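Local coordinates for putative LacI-family transcriptional regulator (Bacteroides fragilis, PDB 3GBV), which probably regulates transcription, binding a small effector between the two lobes of its periplasmic-binding-protein-like domain, as LacI-family regulators do, at residues T10-L15 with Q63-E68; D71-A76 with K84-A89; D193-H198 with E216-R221; S209-I214 with G244-L249. One frame throughout, in Å; residues are numbered along the deposited sequence.

Contact 1: residues T10-L15 with Q63-E68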
loop_
_atom_site.group_PDB
_atom_site.type_symbol
_atom_site.label_atom_id
_atom_site.label_comp_id
_atom_site.label_asym_id
_atom_site.label_seq_id
_atom_site.Cartn_x
_atom_site.Cartn_y
_atom_site.Cartn_z
ATOM N N THR A 10 4.358 18.234 27.348
ATOM C CA THR A 10 2.969 18.269 26.914
ATOM C C THR A 10 2.835 18.683 25.453
ATOM O O THR A 10 3.258 19.771 25.069
ATOM C CB THR A 10 2.150 19.243 27.796
ATOM O OG1 THR A 10 2.310 18.879 29.174
ATOM C CG2 THR A 10 0.670 19.176 27.440
ATOM N N PHE A 11 2.257 17.801 24.642
ATOM C CA PHE A 11 2.064 18.079 23.225
ATOM C C PHE A 11 0.582 18.267 22.966
ATOM O O PHE A 11 -0.205 17.336 23.133
ATOM C CB PHE A 11 2.582 16.926 22.360
ATOM C CG PHE A 11 4.027 16.582 22.597
ATOM C CD1 PHE A 11 5.001 17.578 22.645
ATOM C CD2 PHE A 11 4.416 15.254 22.740
ATOM C CE1 PHE A 11 6.343 17.254 22.830
ATOM C CE2 PHE A 11 5.751 14.917 22.925
ATOM C CZ PHE A 11 6.721 15.921 22.970
ATOM N N ALA A 12 0.197 19.474 22.568
ATOM C CA ALA A 12 -1.210 19.752 22.297
ATOM C C ALA A 12 -1.552 19.344 20.864
ATOM O O ALA A 12 -0.920 19.806 19.914
ATOM C CB ALA A 12 -1.499 21.238 22.513
ATOM N N CYS A 13 -2.548 18.480 20.710
ATOM C CA CYS A 13 -2.962 18.027 19.385
ATOM C C CYS A 13 -4.339 18.593 19.064
ATOM O O CYS A 13 -5.336 18.194 19.661
ATOM C CB CYS A 13 -3.000 16.496 19.337
ATOM S SG CYS A 13 -1.491 15.704 19.977
ATOM N N LEU A 14 -4.392 19.524 18.119
ATOM C CA LEU A 14 -5.653 20.157 17.748
ATOM C C LEU A 14 -6.219 19.537 16.474
ATOM O O LEU A 14 -5.659 19.688 15.388
ATOM C CB LEU A 14 -5.428 21.660 17.569
ATOM C CG LEU A 14 -6.650 22.574 17.463
ATOM C CD1 LEU A 14 -7.515 22.425 18.711
ATOM C CD2 LEU A 14 -6.184 24.026 17.288
ATOM N N LEU A 15 -7.331 18.824 16.627
ATOM C CA LEU A 15 -7.976 18.150 15.509
ATOM C C LEU A 15 -9.447 18.546 15.414
ATOM O O LEU A 15 -10.047 18.993 16.396
ATOM C CB LEU A 15 -7.887 16.633 15.697
ATOM C CG LEU A 15 -6.517 16.002 15.950
ATOM C CD1 LEU A 15 -6.707 14.558 16.388
ATOM C CD2 LEU A 15 -5.670 16.082 14.697
ATOM N N GLN A 63 -6.899 29.617 21.502
ATOM C CA GLN A 63 -6.375 30.490 22.541
ATOM C C GLN A 63 -6.194 29.667 23.824
ATOM O O GLN A 63 -5.209 29.827 24.548
ATOM C CB GLN A 63 -7.355 31.638 22.799
ATOM C CG GLN A 63 -6.933 32.582 23.918
ATOM C CD GLN A 63 -5.739 33.440 23.540
ATOM O OE1 GLN A 63 -5.844 34.331 22.694
ATOM N NE2 GLN A 63 -4.591 33.172 24.163
ATOM N N ALA A 64 -7.154 28.789 24.100
ATOM C CA ALA A 64 -7.082 27.944 25.281
ATOM C C ALA A 64 -5.841 27.066 25.170
ATOM O O ALA A 64 -5.141 26.849 26.155
ATOM C CB ALA A 64 -8.335 27.080 25.397
ATOM N N VAL A 65 -5.571 26.570 23.964
ATOM C CA VAL A 65 -4.399 25.728 23.733
ATOM C C VAL A 65 -3.128 26.521 23.985
ATOM O O VAL A 65 -2.223 26.061 24.679
ATOM C CB VAL A 65 -4.347 25.191 22.288
ATOM C CG1 VAL A 65 -3.044 24.429 22.063
ATOM C CG2 VAL A 65 -5.531 24.279 22.029
ATOM N N ILE A 66 -3.060 27.712 23.408
ATOM C CA ILE A 66 -1.897 28.568 23.586
ATOM C C ILE A 66 -1.720 28.885 25.070
ATOM O O ILE A 66 -0.602 28.908 25.584
ATOM C CB ILE A 66 -2.054 29.887 22.793
ATOM C CG1 ILE A 66 -1.976 29.595 21.295
ATOM C CG2 ILE A 66 -0.975 30.878 23.193
ATOM C CD1 ILE A 66 -2.284 30.784 20.418
ATOM N N GLU A 67 -2.834 29.112 25.758
ATOM C CA GLU A 67 -2.789 29.436 27.176
ATOM C C GLU A 67 -2.461 28.249 28.081
ATOM O O GLU A 67 -2.323 28.404 29.290
ATOM C CB GLU A 67 -4.099 30.109 27.594
ATOM C CG GLU A 67 -4.103 31.606 27.291
ATOM C CD GLU A 67 -5.478 32.232 27.399
ATOM O OE1 GLU A 67 -6.302 31.725 28.189
ATOM O OE2 GLU A 67 -5.728 33.241 26.702
ATOM N N GLU A 68 -2.329 27.066 27.491
ATOM C CA GLU A 68 -1.971 25.879 28.259
ATOM C C GLU A 68 -0.451 25.769 28.289
ATOM O O GLU A 68 0.102 24.919 28.982
ATOM C CB GLU A 68 -2.584 24.623 27.635
ATOM C CG GLU A 68 -4.019 24.376 28.070
ATOM C CD GLU A 68 -4.796 23.497 27.103
ATOM O OE1 GLU A 68 -5.267 22.416 27.522
ATOM O OE2 GLU A 68 -4.949 23.888 25.925
#

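Contact 2: residues D71-A76 with K84-A89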
loop_
_atom_site.group_PDB
_atom_site.type_symbol
_atom_site.label_atom_id
_atom_site.label_comp_id
_atom_site.label_asym_id
_atom_site.label_seq_id
_atom_site.Cartn_x
_atom_site.Cartn_y
_atom_site.Cartn_z
ATOM N N ASP A 71 4.581 22.424 25.089
ATOM C CA ASP A 71 5.944 22.318 24.575
ATOM C C ASP A 71 5.912 22.222 23.064
ATOM O O ASP A 71 6.754 22.791 22.370
ATOM C CB ASP A 71 6.613 21.061 25.119
ATOM C CG ASP A 71 6.758 21.096 26.609
ATOM O OD1 ASP A 71 7.633 21.850 27.087
ATOM O OD2 ASP A 71 5.986 20.387 27.295
ATOM N N GLY A 72 4.939 21.469 22.566
ATOM C CA GLY A 72 4.799 21.298 21.138
ATOM C C GLY A 72 3.347 21.162 20.731
ATOM O O GLY A 72 2.467 20.870 21.553
ATOM N N VAL A 73 3.099 21.373 19.447
ATOM C CA VAL A 73 1.757 21.280 18.910
ATOM C C VAL A 73 1.728 20.584 17.556
ATOM O O VAL A 73 2.601 20.804 16.728
ATOM C CB VAL A 73 1.144 22.681 18.696
ATOM C CG1 VAL A 73 -0.290 22.545 18.199
ATOM C CG2 VAL A 73 1.212 23.490 19.979
HETATM N N MSE A 74 0.739 19.721 17.354
HETATM C CA MSE A 74 0.538 19.077 16.062
HETATM C C MSE A 74 -0.863 19.607 15.765
HETATM O O MSE A 74 -1.696 19.726 16.678
HETATM C CB MSE A 74 0.587 17.547 16.165
HETATM C CG MSE A 74 -0.478 16.906 17.040
HETATM SE SE MSE A 74 -1.945 16.164 15.940
HETATM C CE MSE A 74 -3.301 17.604 16.045
ATOM N N PHE A 75 -1.126 19.963 14.515
ATOM C CA PHE A 75 -2.412 20.548 14.188
ATOM C C PHE A 75 -2.881 20.214 12.783
ATOM O O PHE A 75 -2.119 20.315 11.826
ATOM C CB PHE A 75 -2.290 22.066 14.389
ATOM C CG PHE A 75 -3.396 22.880 13.768
ATOM C CD1 PHE A 75 -4.738 22.604 14.036
ATOM C CD2 PHE A 75 -3.085 23.963 12.947
ATOM C CE1 PHE A 75 -5.755 23.405 13.494
ATOM C CE2 PHE A 75 -4.089 24.767 12.405
ATOM C CZ PHE A 75 -5.429 24.487 12.678
ATOM N N ALA A 76 -4.138 19.798 12.674
ATOM C CA ALA A 76 -4.743 19.461 11.390
ATOM C C ALA A 76 -5.631 20.630 10.986
ATOM O O ALA A 76 -6.698 20.827 11.562
ATOM C CB ALA A 76 -5.574 18.204 11.515
ATOM N N LYS A 84 -4.132 32.232 10.899
ATOM C CA LYS A 84 -2.993 33.143 11.026
ATOM C C LYS A 84 -2.723 33.561 12.477
ATOM O O LYS A 84 -1.579 33.564 12.934
ATOM C CB LYS A 84 -3.211 34.386 10.165
ATOM C CG LYS A 84 -1.979 35.250 10.039
ATOM C CD LYS A 84 -2.207 36.406 9.088
ATOM C CE LYS A 84 -0.889 37.097 8.785
ATOM N NZ LYS A 84 -0.165 37.437 10.044
ATOM N N GLY A 85 -3.778 33.901 13.206
ATOM C CA GLY A 85 -3.593 34.308 14.584
ATOM C C GLY A 85 -2.958 33.216 15.427
ATOM O O GLY A 85 -2.072 33.485 16.248
ATOM N N PHE A 86 -3.400 31.980 15.215
ATOM C CA PHE A 86 -2.893 30.845 15.976
ATOM C C PHE A 86 -1.405 30.607 15.727
ATOM O O PHE A 86 -0.607 30.607 16.662
ATOM C CB PHE A 86 -3.706 29.585 15.638
ATOM C CG PHE A 86 -3.390 28.400 16.510
ATOM C CD1 PHE A 86 -3.337 28.526 17.895
ATOM C CD2 PHE A 86 -3.143 27.154 15.942
ATOM C CE1 PHE A 86 -3.040 27.420 18.701
ATOM C CE2 PHE A 86 -2.849 26.050 16.732
ATOM C CZ PHE A 86 -2.795 26.178 18.110
ATOM N N THR A 87 -1.038 30.429 14.463
ATOM C CA THR A 87 0.348 30.184 14.086
ATOM C C THR A 87 1.288 31.348 14.407
ATOM O O THR A 87 2.450 31.125 14.743
ATOM C CB THR A 87 0.444 29.833 12.586
ATOM O OG1 THR A 87 -0.189 30.860 11.813
ATOM C CG2 THR A 87 -0.247 28.486 12.307
ATOM N N ASP A 88 0.805 32.586 14.294
ATOM C CA ASP A 88 1.652 33.734 14.627
ATOM C C ASP A 88 1.959 33.694 16.121
ATOM O O ASP A 88 3.082 33.972 16.555
ATOM C CB ASP A 88 0.965 35.063 14.294
ATOM C CG ASP A 88 1.075 35.428 12.828
ATOM O OD1 ASP A 88 2.021 34.956 12.163
ATOM O OD2 ASP A 88 0.225 36.207 12.346
ATOM N N ALA A 89 0.949 33.329 16.901
ATOM C CA ALA A 89 1.093 33.249 18.347
ATOM C C ALA A 89 2.041 32.123 18.747
ATOM O O ALA A 89 2.789 32.257 19.711
ATOM C CB ALA A 89 -0.277 33.042 18.997
#

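Contact 3: residues D193-H198 with E216-R221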
loop_
_atom_site.group_PDB
_atom_site.type_symbol
_atom_site.label_atom_id
_atom_site.label_comp_id
_atom_site.label_asym_id
_atom_site.label_seq_id
_atom_site.Cartn_x
_atom_site.Cartn_y
_atom_site.Cartn_z
ATOM N N ASP A 193 -31.839 14.333 -7.453
ATOM C CA ASP A 193 -31.903 15.316 -8.524
ATOM C C ASP A 193 -30.748 15.133 -9.500
ATOM O O ASP A 193 -30.954 15.130 -10.710
ATOM C CB ASP A 193 -31.898 16.744 -7.957
ATOM C CG ASP A 193 -33.188 17.084 -7.203
ATOM O OD1 ASP A 193 -34.281 16.754 -7.713
ATOM O OD2 ASP A 193 -33.118 17.688 -6.109
ATOM N N PHE A 194 -29.537 14.954 -8.976
ATOM C CA PHE A 194 -28.365 14.777 -9.830
ATOM C C PHE A 194 -28.488 13.578 -10.760
ATOM O O PHE A 194 -28.315 13.703 -11.970
ATOM C CB PHE A 194 -27.090 14.619 -8.985
ATOM C CG PHE A 194 -25.869 14.278 -9.799
ATOM C CD1 PHE A 194 -25.199 15.264 -10.514
ATOM C CD2 PHE A 194 -25.431 12.958 -9.906
ATOM C CE1 PHE A 194 -24.114 14.941 -11.331
ATOM C CE2 PHE A 194 -24.348 12.624 -10.720
ATOM C CZ PHE A 194 -23.688 13.616 -11.435
ATOM N N PHE A 195 -28.778 12.412 -10.196
ATOM C CA PHE A 195 -28.891 11.210 -11.010
ATOM C C PHE A 195 -30.092 11.266 -11.937
ATOM O O PHE A 195 -30.140 10.562 -12.949
ATOM C CB PHE A 195 -28.951 9.978 -10.113
ATOM C CG PHE A 195 -27.611 9.564 -9.579
ATOM C CD1 PHE A 195 -27.402 9.420 -8.213
ATOM C CD2 PHE A 195 -26.551 9.322 -10.450
ATOM C CE1 PHE A 195 -26.153 9.042 -7.719
ATOM C CE2 PHE A 195 -25.297 8.943 -9.965
ATOM C CZ PHE A 195 -25.100 8.802 -8.597
ATOM N N ARG A 196 -31.056 12.115 -11.593
ATOM C CA ARG A 196 -32.252 12.288 -12.406
ATOM C C ARG A 196 -31.876 13.108 -13.626
ATOM O O ARG A 196 -32.168 12.732 -14.761
ATOM C CB ARG A 196 -33.329 13.022 -11.611
ATOM C CG ARG A 196 -34.526 13.462 -12.438
ATOM C CD ARG A 196 -35.595 14.069 -11.550
ATOM N NE ARG A 196 -36.028 13.124 -10.525
ATOM C CZ ARG A 196 -35.904 13.324 -9.216
ATOM N NH1 ARG A 196 -35.361 14.446 -8.759
ATOM N NH2 ARG A 196 -36.311 12.391 -8.365
ATOM N N GLU A 197 -31.212 14.231 -13.375
ATOM C CA GLU A 197 -30.782 15.129 -14.434
ATOM C C GLU A 197 -29.574 14.568 -15.192
ATOM O O GLU A 197 -29.281 14.977 -16.318
ATOM C CB GLU A 197 -30.453 16.504 -13.837
ATOM C CG GLU A 197 -30.309 17.608 -14.868
ATOM C CD GLU A 197 -31.348 17.501 -15.974
ATOM O OE1 GLU A 197 -32.561 17.412 -15.666
ATOM O OE2 GLU A 197 -30.945 17.505 -17.159
ATOM N N HIS A 198 -28.879 13.619 -14.577
ATOM C CA HIS A 198 -27.710 13.011 -15.206
ATOM C C HIS A 198 -27.787 11.495 -15.112
ATOM O O HIS A 198 -26.930 10.865 -14.501
ATOM C CB HIS A 198 -26.439 13.510 -14.521
ATOM C CG HIS A 198 -26.257 14.993 -14.603
ATOM N ND1 HIS A 198 -25.907 15.635 -15.773
ATOM C CD2 HIS A 198 -26.406 15.962 -13.670
ATOM C CE1 HIS A 198 -25.848 16.936 -15.553
ATOM N NE2 HIS A 198 -26.146 17.161 -14.287
ATOM N N GLU A 216 -23.446 4.387 0.324
ATOM C CA GLU A 216 -24.621 3.878 1.013
ATOM C C GLU A 216 -25.881 4.358 0.312
ATOM O O GLU A 216 -26.919 3.700 0.377
ATOM C CB GLU A 216 -24.610 4.321 2.476
ATOM C CG GLU A 216 -23.430 3.759 3.255
ATOM C CD GLU A 216 -23.371 4.260 4.682
ATOM O OE1 GLU A 216 -22.463 3.823 5.424
ATOM O OE2 GLU A 216 -24.226 5.089 5.061
ATOM N N TYR A 217 -25.796 5.500 -0.361
ATOM C CA TYR A 217 -26.948 6.005 -1.098
ATOM C C TYR A 217 -27.259 5.022 -2.224
ATOM O O TYR A 217 -28.413 4.641 -2.428
ATOM C CB TYR A 217 -26.659 7.378 -1.703
ATOM C CG TYR A 217 -27.681 7.796 -2.737
ATOM C CD1 TYR A 217 -28.930 8.300 -2.356
ATOM C CD2 TYR A 217 -27.412 7.662 -4.097
ATOM C CE1 TYR A 217 -29.887 8.658 -3.312
ATOM C CE2 TYR A 217 -28.359 8.013 -5.056
ATOM C CZ TYR A 217 -29.593 8.510 -4.655
ATOM O OH TYR A 217 -30.531 8.850 -5.599
ATOM N N LEU A 218 -26.214 4.620 -2.948
ATOM C CA LEU A 218 -26.340 3.683 -4.060
ATOM C C LEU A 218 -26.804 2.304 -3.588
ATOM O O LEU A 218 -27.507 1.597 -4.311
ATOM C CB LEU A 218 -24.997 3.537 -4.792
ATOM C CG LEU A 218 -24.434 4.745 -5.552
ATOM C CD1 LEU A 218 -23.029 4.420 -6.057
ATOM C CD2 LEU A 218 -25.347 5.108 -6.710
ATOM N N GLN A 219 -26.409 1.938 -2.374
ATOM C CA GLN A 219 -26.764 0.649 -1.802
ATOM C C GLN A 219 -28.242 0.613 -1.461
ATOM O O GLN A 219 -28.940 -0.344 -1.791
ATOM C CB GLN A 219 -25.948 0.399 -0.534
ATOM C CG GLN A 219 -26.075 -1.003 0.042
ATOM C CD GLN A 219 -25.330 -2.050 -0.776
ATOM O OE1 GLN A 219 -25.322 -3.231 -0.427
ATOM N NE2 GLN A 219 -24.700 -1.621 -1.867
ATOM N N GLN A 220 -28.714 1.667 -0.805
ATOM C CA GLN A 220 -30.110 1.753 -0.397
ATOM C C GLN A 220 -31.040 1.941 -1.595
ATOM O O GLN A 220 -32.244 1.734 -1.495
ATOM C CB GLN A 220 -30.300 2.905 0.593
ATOM C CG GLN A 220 -31.391 2.640 1.623
ATOM C CD GLN A 220 -32.201 3.879 1.972
ATOM O OE1 GLN A 220 -31.678 4.850 2.530
ATOM N NE2 GLN A 220 -33.490 3.850 1.640
ATOM N N ARG A 221 -30.482 2.347 -2.726
ATOM C CA ARG A 221 -31.283 2.538 -3.926
ATOM C C ARG A 221 -30.975 1.402 -4.887
ATOM O O ARG A 221 -31.378 1.428 -6.045
ATOM C CB ARG A 221 -30.952 3.876 -4.591
ATOM C CG ARG A 221 -31.356 5.104 -3.792
ATOM C CD ARG A 221 -32.772 5.554 -4.106
ATOM N NE ARG A 221 -33.123 6.777 -3.382
ATOM C CZ ARG A 221 -34.246 7.467 -3.574
ATOM N NH1 ARG A 221 -35.136 7.057 -4.474
ATOM N NH2 ARG A 221 -34.488 8.562 -2.863
#

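Contact 4: residues S209-I214 with G244-L249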
loop_
_atom_site.group_PDB
_atom_site.type_symbol
_atom_site.label_atom_id
_atom_site.label_comp_id
_atom_site.label_asym_id
_atom_site.label_seq_id
_atom_site.Cartn_x
_atom_site.Cartn_y
_atom_site.Cartn_z
ATOM N N SER A 209 -13.172 12.206 2.989
ATOM C CA SER A 209 -13.146 10.804 3.396
ATOM C C SER A 209 -14.499 10.172 3.703
ATOM O O SER A 209 -14.555 9.093 4.292
ATOM C CB SER A 209 -12.227 10.644 4.607
ATOM O OG SER A 209 -12.616 11.507 5.659
ATOM N N LYS A 210 -15.574 10.835 3.292
ATOM C CA LYS A 210 -16.932 10.362 3.549
ATOM C C LYS A 210 -17.589 9.822 2.278
ATOM O O LYS A 210 -18.758 10.110 2.015
ATOM C CB LYS A 210 -17.788 11.515 4.086
ATOM C CG LYS A 210 -17.090 12.418 5.094
ATOM C CD LYS A 210 -17.029 11.799 6.479
ATOM C CE LYS A 210 -18.292 12.100 7.279
ATOM N NZ LYS A 210 -18.439 13.561 7.573
ATOM N N VAL A 211 -16.849 9.045 1.495
ATOM C CA VAL A 211 -17.383 8.493 0.261
ATOM C C VAL A 211 -18.562 7.551 0.540
ATOM O O VAL A 211 -19.392 7.313 -0.333
ATOM C CB VAL A 211 -16.284 7.724 -0.533
ATOM C CG1 VAL A 211 -15.880 6.464 0.211
ATOM C CG2 VAL A 211 -16.781 7.386 -1.927
ATOM N N TYR A 212 -18.637 7.032 1.761
ATOM C CA TYR A 212 -19.709 6.122 2.143
ATOM C C TYR A 212 -21.092 6.761 2.001
ATOM O O TYR A 212 -22.093 6.057 1.841
ATOM C CB TYR A 212 -19.506 5.635 3.586
ATOM C CG TYR A 212 -19.627 6.715 4.640
ATOM C CD1 TYR A 212 -20.877 7.188 5.039
ATOM C CD2 TYR A 212 -18.495 7.271 5.234
ATOM C CE1 TYR A 212 -21.001 8.183 6.000
ATOM C CE2 TYR A 212 -18.609 8.276 6.203
ATOM C CZ TYR A 212 -19.868 8.724 6.576
ATOM O OH TYR A 212 -20.004 9.708 7.526
ATOM N N ILE A 213 -21.146 8.090 2.072
ATOM C CA ILE A 213 -22.416 8.804 1.940
ATOM C C ILE A 213 -22.994 8.501 0.559
ATOM O O ILE A 213 -24.188 8.251 0.409
ATOM C CB ILE A 213 -22.221 10.339 2.083
ATOM C CG1 ILE A 213 -21.817 10.681 3.512
ATOM C CG2 ILE A 213 -23.502 11.073 1.726
ATOM C CD1 ILE A 213 -21.353 12.107 3.680
ATOM N N ILE A 214 -22.127 8.518 -0.445
ATOM C CA ILE A 214 -22.537 8.250 -1.813
ATOM C C ILE A 214 -22.695 6.749 -1.996
ATOM O O ILE A 214 -23.603 6.287 -2.688
ATOM C CB ILE A 214 -21.487 8.736 -2.825
ATOM C CG1 ILE A 214 -21.101 10.197 -2.548
ATOM C CG2 ILE A 214 -22.028 8.562 -4.237
ATOM C CD1 ILE A 214 -22.196 11.188 -2.846
ATOM N N GLY A 244 -19.290 -3.295 -3.326
ATOM C CA GLY A 244 -19.255 -2.914 -4.725
ATOM C C GLY A 244 -19.654 -1.504 -5.121
ATOM O O GLY A 244 -19.489 -1.146 -6.276
ATOM N N THR A 245 -20.186 -0.701 -4.204
ATOM C CA THR A 245 -20.559 0.669 -4.561
ATOM C C THR A 245 -19.300 1.504 -4.780
ATOM O O THR A 245 -19.288 2.432 -5.594
ATOM C CB THR A 245 -21.428 1.314 -3.481
ATOM O OG1 THR A 245 -20.824 1.115 -2.197
ATOM C CG2 THR A 245 -22.817 0.697 -3.493
ATOM N N VAL A 246 -18.244 1.168 -4.040
ATOM C CA VAL A 246 -16.954 1.835 -4.166
ATOM C C VAL A 246 -16.001 0.829 -4.831
ATOM O O VAL A 246 -15.952 -0.337 -4.434
ATOM C CB VAL A 246 -16.402 2.244 -2.783
ATOM C CG1 VAL A 246 -14.953 2.704 -2.902
ATOM C CG2 VAL A 246 -17.256 3.352 -2.194
ATOM N N SER A 247 -15.270 1.280 -5.848
ATOM C CA SER A 247 -14.333 0.422 -6.584
ATOM C C SER A 247 -12.914 0.487 -6.039
ATOM O O SER A 247 -12.214 -0.519 -5.987
ATOM C CB SER A 247 -14.299 0.806 -8.067
ATOM O OG SER A 247 -15.584 0.710 -8.647
ATOM N N PHE A 248 -12.492 1.682 -5.654
ATOM C CA PHE A 248 -11.165 1.869 -5.106
ATOM C C PHE A 248 -11.240 2.841 -3.935
ATOM O O PHE A 248 -12.093 3.736 -3.899
ATOM C CB PHE A 248 -10.204 2.468 -6.148
ATOM C CG PHE A 248 -10.008 1.623 -7.383
ATOM C CD1 PHE A 248 -9.531 0.319 -7.292
ATOM C CD2 PHE A 248 -10.256 2.157 -8.648
ATOM C CE1 PHE A 248 -9.305 -0.438 -8.440
ATOM C CE2 PHE A 248 -10.032 1.403 -9.803
ATOM C CZ PHE A 248 -9.555 0.103 -9.702
ATOM N N LEU A 249 -10.343 2.639 -2.977
ATOM C CA LEU A 249 -10.207 3.529 -1.837
ATOM C C LEU A 249 -8.715 3.858 -1.788
ATOM O O LEU A 249 -7.868 2.982 -1.974
ATOM C CB LEU A 249 -10.641 2.862 -0.524
ATOM C CG LEU A 249 -12.146 2.646 -0.314
ATOM C CD1 LEU A 249 -12.385 1.886 0.991
ATOM C CD2 LEU A 249 -12.864 3.994 -0.296
#

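Contact 1: residues T10-L15 with Q63-E68
The contact between A12, L14 and V65 belongs to a beta-alpha-beta crossover of the parallel sheet in the N-terminal lobe: helix 55-66 leads from strand 43-50 to strand 72-75 and lies over strand 9-16, which runs between them. The approach is close, with the CA atoms of A12 and V65 only 6.9 Å apart. A12 makes this possible, since its single methyl leaves room for the helix; CB of A12 lies 3.6 Å from CG1 of V65. The valine forks over the strand. CG1 is anti to the backbone N (chi1 175°) and comes down on the alanine, whereas CG2, beside the backbone N, turns to the leucine two residues along. There the meeting is looser, with CD1 of L14 at 4.3 Å from CG2 of V65. A beta-branched residue suits this spot because one side chain presents two methyls to two neighbours in the strand, and the longer leucine bridges the wider part of the gap. No hydrogen bond crosses between the segments, and the three touching residues are buried, so the join is purely apolar. The helix is ending here: N of E67 bonds to O of Q63 at 2.8 Å, and N of E68 to O of V65 at 3.0 Å. Among its neighbours, V65 also touches T48 of strand 43-50, and L14 reaches Y50, F75 of strand 72-75 and F86 of helix 84-93. I66, pointing away from the strand, packs on that same helix, while F11 meets helix 254-270.

Contact 2: residues D71-A76 with K84-A89
Strand 72-75, bearing V73 and F75, and the first turns of helix 84-93, bearing F86, keep their backbones well apart, the nearest CA atoms, of F75 and T87, being 10.0 Å from each other. Large side chains fill that distance. The rings of F75 and F86 form a T-shaped (edge-to-face) pair with centroids 5.6 Å apart and planes at 83°. The edge belongs to F86: its CE2 stands 4.3 Å above the plane of the F75 ring, toward the rim rather than over the centre. Such a pairing sets the slightly positive ring hydrogens of one phenylalanine against the electron-rich face of the other, which suits two aromatic residues in a buried place. F86 has CG anti to the backbone N (chi1 -172°), which carries the ring out from the helix toward the strand. The compact V73 offers a methyl to the far end of that ring, CZ of F86 lying 4.4 Å from CG1 of V73 in an oblique approach. Within the helix, K84 and D88 stand one turn apart and form a salt bridge: NZ of K84 comes 2.6 Å from OD2 of D88, on the syn lone pair of that oxygen. Both are exposed, as charged residues on an outer helix surface usually are. The contact of V73 and F75 with F86 joins the first strand and the helix of the beta-alpha-beta unit 72-75, 84-93 and 97-100. T87 packs on Y97 and Y99 of the unit's second strand, while F58, S62 and I66 of helix 55-66 flank the two phenylalanines.

Contact 3: residues D193-H198 with E216-R221
Aromatic packing carries most of this contact: F195 and Y217 meet along their rims with no stacking, although their planes are nearly parallel at 8°. CE2 of Y217 lies 3.6 Å from both CD1 and CE1 of F195, and the two side chains run antiparallel as they pass. Y217 reaches across because its CG is anti to the backbone N (chi1 166°). On one face of the F195 ring lies CD2 of F194, 3.8 Å above the plane; one face of Y217 carries the aliphatic CG of R221. An aliphatic contact is added by L218, whose CD2 lies 4.1 Å from CE1 of F195, the leucine coming in roughly perpendicular to the phenylalanine. The helices joined, 187-197 and 212-220, are consecutive in the alpha/beta fold of the C-terminal lobe, with strand 203-206 between them in sequence. Tyrosine suits a partly exposed place: its ring packs while its hydroxyl hydrogen-bonds to OD1 of D192. That same aspartate takes a salt bridge from R221. One turn of the first helix is braced by R196, whose NH1 meets OD1 of D193 at 2.8 Å, the carboxylate oxygen lying in the guanidinium plane.

Contact 4: residues S209-I214 with G244-L249
V211 meets V246 and L249 with no ring between them; the rings of the two segments face elsewhere: over one face of Y212 lies the carbonyl O of K210, 4.3 Å above the plane, and over one face of F248 lies CB of S247, each toward the rim. The CB of Y212 points away from 244-249, and F248 packs on M127 and L131 and on L130 of the second subunit. The bridging is aliphatic. V211 holds CG1 between its backbone N and carbonyl carbon (chi1 68°), a crowded position that leaves CG2 anti to the N and sets both methyls toward the strand. CG1 of V211 touches CD2 of L249 at 3.9 Å, and CG2 of V211 meets CG2 of V246 at 4.1 Å. With the CA atoms of V211 and V246 8.0 Å apart, two short branched residues are enough to close the gap; L249, set less directly toward its partner, needs its longer chain. The chain turns a corner at S247, between the two residues that share V211. Ahead of it, G244 takes a positive phi (103°) on leaving helix 235-243, a conformation in which a CB would press on the preceding carbonyl. N237 ties the other segment to that helix, its side chain hydrogen-bonding to O of S209 and weakly to N of Y212. V211 also touches L228 of strand 227-231. The contact thus packs the start of helix 212-220, which follows strand 203-206, against strand 246-251 of the same mixed sheet, in the alpha/beta C-terminal lobe of a periplasmic-binding-protein-like domain.

How the contacts relate
The four contacts fall into two pairs, one in each lobe of the fold. Contacts 1 and 2, with centres 8 Å apart, share one parallel sheet in which strands 9-16 and 72-75 are neighbours; helix 55-66 leads directly into strand 72-75, and the contacts follow each other along the chain. Contacts 3 and 4, centres 13 Å apart, both use helix 212-220, and their segments alternate in sequence, so that 244-249 folds back beside it and T245 packs on L218. Between the pairs the centres lie 33 to 42 Å apart without touching. Each lobe thus has its own core, consistent with a two-lobed effector-binding domain whose halves can shift relative to each other.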